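Local coordinates for periplasmic protein TorT (Vibrio parahaemolyticus, PDB 3O1I) that probably binds trimethylamine N-oxide or a related small solute in the periplasm and passes the signal on to a membrane sensor kinase, at residues D[49-52]-D[53-57]; D[129-132]-D[133-136]; D[181-184]-D[185-189]. All coordinates share one frame; numbering follows the deposited sequence.

Contact 1 (D[49-52]-D[53-57]); sequences KSRQ and EQQLA
Glu-53 N bonds to Lys-49 O at 3.0 Å with an N-H...O angle of 167°, the straightest of four successive i to i+4 backbone bonds. Gln-54 N to Ser-50 O is longer, at 3.3 Å. Gln-55 N reaches Arg-51 O at 3.0 Å, and Leu-56 N binds Gln-52 O. These bonds form the first turns of helix 49-62, the helical arm of a beta-alpha-beta crossover from strand 37-42 to strand 66-69 in the five-stranded parallel sheet of this periplasmic binding protein lobe. The side chains meet the preceding turn by van der Waals contact. Glu-53 has CG beside its own backbone N (chi1 -66°), which lays the extended chain back along the helix: CG lies 3.4 Å from Lys-49 O, and OE1 comes 3.5 Å from Ser-50 CA. Gln-54 bends at chi2 and lays its CG against Ser-50 O. Polar ends look elsewhere. Gln-52 points its extended chain into the lobe, where OE1 is hydrogen-bonded to Tyr-77 OH and NE2 to Gly-70 O; both polar atoms of this buried amide are thus satisfied. Outside the two segments, the Arg-51 guanidinium has a long, weak ionic partner in an acidic side chain of another protein.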
loop_
_atom_site.group_PDB
_atom_site.type_symbol
_atom_site.label_atom_id
_atom_site.label_comp_id
_atom_site.label_asym_id
_atom_site.label_seq_id
_atom_site.Cartn_x
_atom_site.Cartn_y
_atom_site.Cartn_z
ATOM N N LYS D 49 11.909 18.507 5.567
ATOM C CA LYS D 49 12.312 19.844 5.983
ATOM C C LYS D 49 11.105 20.753 6.204
ATOM O O LYS D 49 10.971 21.396 7.256
ATOM C CB LYS D 49 13.268 20.424 4.931
ATOM C CG LYS D 49 14.518 19.539 4.788
ATOM C CD LYS D 49 15.333 19.766 3.526
ATOM C CE LYS D 49 16.425 18.694 3.425
ATOM N NZ LYS D 49 17.352 18.917 2.273
ATOM N N SER D 50 10.213 20.779 5.220
ATOM C CA SER D 50 9.015 21.602 5.305
ATOM C C SER D 50 8.270 21.337 6.602
ATOM O O SER D 50 7.775 22.261 7.242
ATOM C CB SER D 50 8.092 21.312 4.122
ATOM O OG SER D 50 8.807 21.366 2.900
ATOM N N ARG D 51 8.204 20.072 6.995
ATOM C CA ARG D 51 7.499 19.716 8.213
ATOM C C ARG D 51 8.201 20.183 9.488
ATOM O O ARG D 51 7.550 20.428 10.507
ATOM C CB ARG D 51 7.270 18.204 8.267
ATOM C CG ARG D 51 6.427 17.761 9.450
ATOM C CD ARG D 51 5.669 16.507 9.107
ATOM N NE ARG D 51 4.817 16.724 7.943
ATOM C CZ ARG D 51 4.306 15.747 7.200
ATOM N NH1 ARG D 51 4.571 14.480 7.507
ATOM N NH2 ARG D 51 3.538 16.030 6.148
ATOM N N GLN D 52 9.523 20.311 9.440
ATOM C CA GLN D 52 10.263 20.753 10.623
ATOM C C GLN D 52 10.144 22.272 10.767
ATOM O O GLN D 52 10.003 22.778 11.882
ATOM C CB GLN D 52 11.741 20.323 10.547
ATOM C CG GLN D 52 12.492 20.495 11.876
ATOM C CD GLN D 52 13.941 20.021 11.838
ATOM O OE1 GLN D 52 14.714 20.418 10.964
ATOM N NE2 GLN D 52 14.316 19.178 12.800
ATOM N N GLU D 53 10.191 22.987 9.641
ATOM C CA GLU D 53 10.047 24.445 9.635
ATOM C C GLU D 53 8.743 24.789 10.325
ATOM O O GLU D 53 8.677 25.718 11.121
ATOM C CB GLU D 53 10.004 24.983 8.208
ATOM C CG GLU D 53 11.286 24.814 7.438
ATOM C CD GLU D 53 11.173 25.335 6.026
ATOM O OE1 GLU D 53 10.252 24.892 5.309
ATOM O OE2 GLU D 53 12.002 26.181 5.627
ATOM N N GLN D 54 7.704 24.024 10.013
ATOM C CA GLN D 54 6.393 24.238 10.611
ATOM C C GLN D 54 6.380 23.829 12.092
ATOM O O GLN D 54 5.859 24.555 12.933
ATOM C CB GLN D 54 5.320 23.464 9.824
ATOM C CG GLN D 54 5.338 23.694 8.296
ATOM C CD GLN D 54 5.165 25.159 7.880
ATOM O OE1 GLN D 54 4.146 25.786 8.173
ATOM N NE2 GLN D 54 6.168 25.703 7.190
ATOM N N GLN D 55 6.954 22.672 12.414
ATOM C CA GLN D 55 7.000 22.207 13.802
ATOM C C GLN D 55 7.849 23.178 14.606
ATOM O O GLN D 55 7.668 23.351 15.813
ATOM C CB GLN D 55 7.611 20.805 13.890
ATOM C CG GLN D 55 6.777 19.705 13.241
ATOM C CD GLN D 55 7.233 18.313 13.642
ATOM O OE1 GLN D 55 8.367 17.922 13.368
ATOM N NE2 GLN D 55 6.345 17.555 14.297
ATOM N N LEU D 56 8.782 23.807 13.904
ATOM C CA LEU D 56 9.688 24.790 14.485
ATOM C C LEU D 56 8.848 26.024 14.804
ATOM O O LEU D 56 9.000 26.649 15.857
ATOM C CB LEU D 56 10.772 25.128 13.462
ATOM C CG LEU D 56 12.125 25.638 13.938
ATOM C CD1 LEU D 56 12.647 24.770 15.079
ATOM C CD2 LEU D 56 13.082 25.630 12.753
ATOM N N ALA D 57 7.955 26.357 13.876
ATOM C CA ALA D 57 7.049 27.488 14.039
ATOM C C ALA D 57 5.966 27.097 15.043
ATOM O O ALA D 57 5.412 27.944 15.733
ATOM C CB ALA D 57 6.420 27.854 12.696
#

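Contact 2 (D[129-132]-D[133-136]); sequences RHPK and GSGK
Pro-131 and Ser-134 close a tight reversal of the chain: Ser-134 N donates to Pro-131 O at 2.6 Å, although the place of that oxygen is less sure in the model. Between them, Lys-132 can be followed outward. Its CB, CG and CD all stay beside the peptide that joins Lys-132 to Gly-133. CG stands opposite the residue's own backbone N and therefore beside the carbonyl carbon. The bend at chi2 (61°) keeps CD alongside the same peptide, 3.7 Å from Gly-133 N. Beyond CD the chain runs extended through CE to NZ, which forms a salt bridge with Asp-166, just before strand 167-172. On the other flank of the turn, Ser-134 CB lies near Pro-131 CD, at 3.8 Å, though its exact place is doubtful. Ser-134 OG lies 4.0 Å from His-130 ND1 and meets the imidazole obliquely. That ring is anchored at its other nitrogen, where NE2 is hydrogen-bonded to Tyr-197 OH, and its plane meets the tyrosine ring at about 65°. Gly-133 has a positive phi of 94°, at which a CB would be pressed against the carbonyl oxygen of Lys-132. The positive phi at this third position, commonly taken by glycine, is characteristic of a type II beta turn, here in the surface loop that leads from helix 116-127 into strand 137-142.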
loop_
_atom_site.group_PDB
_atom_site.type_symbol
_atom_site.label_atom_id
_atom_site.label_comp_id
_atom_site.label_asym_id
_atom_site.label_seq_id
_atom_site.Cartn_x
_atom_site.Cartn_y
_atom_site.Cartn_z
ATOM N N ARG D 129 44.773 -4.515 15.738
ATOM C CA ARG D 129 44.482 -5.933 15.611
ATOM C C ARG D 129 45.255 -6.470 14.407
ATOM O O ARG D 129 45.405 -7.676 14.227
ATOM C CB ARG D 129 42.978 -6.109 15.402
ATOM C CG ARG D 129 42.473 -7.537 15.448
ATOM C CD ARG D 129 41.099 -7.633 14.788
ATOM N NE ARG D 129 40.478 -8.941 14.973
ATOM C CZ ARG D 129 40.098 -9.412 16.154
ATOM N NH1 ARG D 129 40.278 -8.673 17.235
ATOM N NH2 ARG D 129 39.543 -10.612 16.256
ATOM N N HIS D 130 45.745 -5.550 13.585
ATOM C CA HIS D 130 46.489 -5.896 12.384
ATOM C C HIS D 130 47.593 -4.895 12.114
ATOM O O HIS D 130 47.599 -4.203 11.090
ATOM C CB HIS D 130 45.543 -5.970 11.194
ATOM C CG HIS D 130 44.696 -7.196 11.192
ATOM N ND1 HIS D 130 45.201 -8.440 10.887
ATOM C CD2 HIS D 130 43.396 -7.383 11.520
ATOM C CE1 HIS D 130 44.247 -9.344 11.027
ATOM N NE2 HIS D 130 43.142 -8.729 11.411
ATOM N N PRO D 131 48.549 -4.803 13.043
ATOM C CA PRO D 131 49.676 -3.880 12.918
ATOM C C PRO D 131 50.424 -4.088 11.613
ATOM O O PRO D 131 50.428 -5.189 11.058
ATOM C CB PRO D 131 50.526 -4.220 14.136
ATOM C CG PRO D 131 49.486 -4.628 15.152
ATOM C CD PRO D 131 48.597 -5.520 14.330
ATOM N N LYS D 132 51.047 -3.021 11.127
ATOM C CA LYS D 132 51.807 -3.093 9.891
ATOM C C LYS D 132 52.646 -4.360 9.902
ATOM O O LYS D 132 53.374 -4.631 10.858
ATOM C CB LYS D 132 52.724 -1.874 9.746
ATOM C CG LYS D 132 53.534 -1.863 8.459
ATOM C CD LYS D 132 52.613 -1.830 7.251
ATOM C CE LYS D 132 53.362 -2.115 5.964
ATOM N NZ LYS D 132 52.433 -2.166 4.799
ATOM N N GLY D 133 52.525 -5.143 8.838
ATOM C CA GLY D 133 53.283 -6.372 8.735
ATOM C C GLY D 133 52.511 -7.568 9.240
ATOM O O GLY D 133 52.700 -8.675 8.753
ATOM N N SER D 134 51.638 -7.357 10.215
ATOM C CA SER D 134 50.860 -8.460 10.764
ATOM C C SER D 134 50.316 -9.375 9.658
ATOM O O SER D 134 50.125 -10.578 9.869
ATOM C CB SER D 134 49.707 -7.913 11.614
ATOM O OG SER D 134 48.928 -8.967 12.161
ATOM N N GLY D 135 50.089 -8.794 8.480
ATOM C CA GLY D 135 49.567 -9.540 7.346
ATOM C C GLY D 135 48.442 -8.784 6.661
ATOM O O GLY D 135 47.409 -8.525 7.284
ATOM N N LYS D 136 48.633 -8.428 5.392
ATOM C CA LYS D 136 47.620 -7.693 4.641
ATOM C C LYS D 136 46.206 -8.155 4.953
ATOM O O LYS D 136 45.864 -9.318 4.753
ATOM C CB LYS D 136 47.861 -7.821 3.137
ATOM C CG LYS D 136 46.720 -7.255 2.303
ATOM C CD LYS D 136 47.126 -7.014 0.860
ATOM C CE LYS D 136 45.980 -6.391 0.077
ATOM N NZ LYS D 136 46.406 -6.020 -1.294
#

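Contact 3 (D[181-184]-D[185-189]); sequences LQRN and LVQRV
Helix 179-192, in which Gln-182, Arg-183 and Asn-184 meet Leu-185, Gln-187 and Arg-188 one turn on, is the helical arm of a beta-alpha-beta crossover from strand 167-172 to strand 197-200 in the four-stranded parallel sheet. Its backbone is tied by i to i+4 bonds: Leu-185 N to Leu-181 O, Val-186 N to Gln-182 O, Gln-187 N to Arg-183 O at 2.8 Å and a nearly straight 171°, and Arg-188 N to Asn-184 O at 3.1 Å. On the inner side, Leu-185 CD1 touches the amide of Gln-182, 3.9 Å from OE1, while Gln-182 NE2 bonds to Asp-176 O. Val-186, beside this pair, rests CG2 3.5 Å from Gln-182 O and packs on Leu-142 of the sheet and Ala-208 of helix 202-214. Gln-187 crosses the stem of Arg-183: NE2 comes 3.6 Å from Arg-183 CG, and the amide and guanidinium planes stand almost perpendicular, 87° apart. Glu-211 bonds to Gln-187 NE2 through OE1 and forms a salt bridge with Arg-183 NE through OE2, while Arg-183 NH1 pairs with Glu-180 and NH2 with an acidic side chain of another protein; three carboxylates thus surround the guanidinium, which should restrict its rotation. Toward the other flank, Arg-188 bends at chi3 (-47°) and brings its guanidinium over Leu-185: CD2 lies 3.8 Å from the plane of one face, displaced toward the rim, while Asn-184 ND2 sits at the edge, 4.1 Å from Arg-188 NH2.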
loop_
_atom_site.group_PDB
_atom_site.type_symbol
_atom_site.label_atom_id
_atom_site.label_comp_id
_atom_site.label_asym_id
_atom_site.label_seq_id
_atom_site.Cartn_x
_atom_site.Cartn_y
_atom_site.Cartn_z
ATOM N N LEU D 181 18.624 -1.886 1.688
ATOM C CA LEU D 181 19.604 -1.385 0.728
ATOM C C LEU D 181 21.009 -1.782 1.171
ATOM O O LEU D 181 21.893 -2.031 0.341
ATOM C CB LEU D 181 19.524 0.142 0.630
ATOM C CG LEU D 181 18.141 0.774 0.485
ATOM C CD1 LEU D 181 18.301 2.277 0.309
ATOM C CD2 LEU D 181 17.416 0.162 -0.707
ATOM N N GLN D 182 21.205 -1.822 2.489
ATOM C CA GLN D 182 22.493 -2.197 3.070
ATOM C C GLN D 182 22.671 -3.714 2.981
ATOM O O GLN D 182 23.755 -4.200 2.652
ATOM C CB GLN D 182 22.577 -1.748 4.538
ATOM C CG GLN D 182 22.737 -0.243 4.750
ATOM C CD GLN D 182 23.961 0.327 4.045
ATOM O OE1 GLN D 182 25.056 -0.239 4.114
ATOM N NE2 GLN D 182 23.781 1.464 3.375
ATOM N N ARG D 183 21.598 -4.451 3.268
ATOM C CA ARG D 183 21.645 -5.909 3.204
ATOM C C ARG D 183 22.185 -6.269 1.844
ATOM O O ARG D 183 23.097 -7.086 1.712
ATOM C CB ARG D 183 20.253 -6.528 3.361
ATOM C CG ARG D 183 20.268 -8.039 3.172
ATOM C CD ARG D 183 18.886 -8.665 3.263
ATOM N NE ARG D 183 18.495 -8.983 4.634
ATOM C CZ ARG D 183 18.126 -8.083 5.536
ATOM N NH1 ARG D 183 18.100 -6.797 5.215
ATOM N NH2 ARG D 183 17.772 -8.468 6.753
ATOM N N ASN D 184 21.598 -5.645 0.831
ATOM C CA ASN D 184 22.003 -5.859 -0.546
ATOM C C ASN D 184 23.500 -5.553 -0.679
ATOM O O ASN D 184 24.235 -6.261 -1.363
ATOM C CB ASN D 184 21.174 -4.955 -1.467
ATOM C CG ASN D 184 21.537 -5.118 -2.925
ATOM O OD1 ASN D 184 21.262 -6.152 -3.540
ATOM N ND2 ASN D 184 22.171 -4.096 -3.488
ATOM N N LEU D 185 23.948 -4.498 -0.008
ATOM C CA LEU D 185 25.356 -4.126 -0.057
ATOM C C LEU D 185 26.250 -5.136 0.655
ATOM O O LEU D 185 27.398 -5.363 0.265
ATOM C CB LEU D 185 25.562 -2.746 0.561
ATOM C CG LEU D 185 25.226 -1.568 -0.346
ATOM C CD1 LEU D 185 25.698 -0.274 0.314
ATOM C CD2 LEU D 185 25.916 -1.759 -1.692
ATOM N N VAL D 186 25.720 -5.742 1.706
ATOM C CA VAL D 186 26.476 -6.722 2.460
ATOM C C VAL D 186 26.616 -7.982 1.624
ATOM O O VAL D 186 27.713 -8.528 1.488
ATOM C CB VAL D 186 25.771 -7.055 3.800
ATOM C CG1 VAL D 186 26.364 -8.308 4.402
ATOM C CG2 VAL D 186 25.917 -5.894 4.774
ATOM N N GLN D 187 25.492 -8.426 1.055
ATOM C CA GLN D 187 25.447 -9.632 0.230
ATOM C C GLN D 187 26.478 -9.538 -0.870
ATOM O O GLN D 187 27.238 -10.480 -1.093
ATOM C CB GLN D 187 24.058 -9.829 -0.385
ATOM C CG GLN D 187 22.917 -9.820 0.622
ATOM C CD GLN D 187 21.550 -9.937 -0.044
ATOM O OE1 GLN D 187 21.336 -9.419 -1.154
ATOM N NE2 GLN D 187 20.610 -10.604 0.636
ATOM N N ARG D 188 26.511 -8.401 -1.556
ATOM C CA ARG D 188 27.482 -8.209 -2.619
ATOM C C ARG D 188 28.869 -8.415 -2.028
ATOM O O ARG D 188 29.741 -9.000 -2.662
ATOM C CB ARG D 188 27.374 -6.798 -3.203
ATOM C CG ARG D 188 28.215 -6.590 -4.466
ATOM C CD ARG D 188 28.276 -5.125 -4.907
ATOM N NE ARG D 188 26.965 -4.475 -4.926
ATOM C CZ ARG D 188 26.740 -3.244 -5.382
ATOM N NH1 ARG D 188 27.736 -2.514 -5.871
ATOM N NH2 ARG D 188 25.516 -2.737 -5.338
ATOM N N VAL D 189 29.062 -7.935 -0.804
ATOM C CA VAL D 189 30.343 -8.065 -0.121
ATOM C C VAL D 189 30.712 -9.524 0.112
ATOM O O VAL D 189 31.804 -9.965 -0.258
ATOM C CB VAL D 189 30.325 -7.319 1.232
ATOM C CG1 VAL D 189 31.561 -7.676 2.068
ATOM C CG2 VAL D 189 30.267 -5.821 0.971
#

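In the fold
Contacts 1 and 3 are equivalent in kind: each is an amphipathic turn of a crossover helix, partly buried, contact 1 against the five-stranded sheet and contact 3 against the four-stranded one. Their centres lie about 34 Å apart. Both also reach another protein through an arginine, weakly in contact 1 but by a salt bridge in contact 3. Each buries a glutamine amide held by loop atoms and an aliphatic side chain; contact 3 differs in its charge network around Arg-183. Contact 2 is a surface turn without helical bonds, about 50 Å from contact 1 between centres; it leads into strand 137-142, on which contact 3 packs.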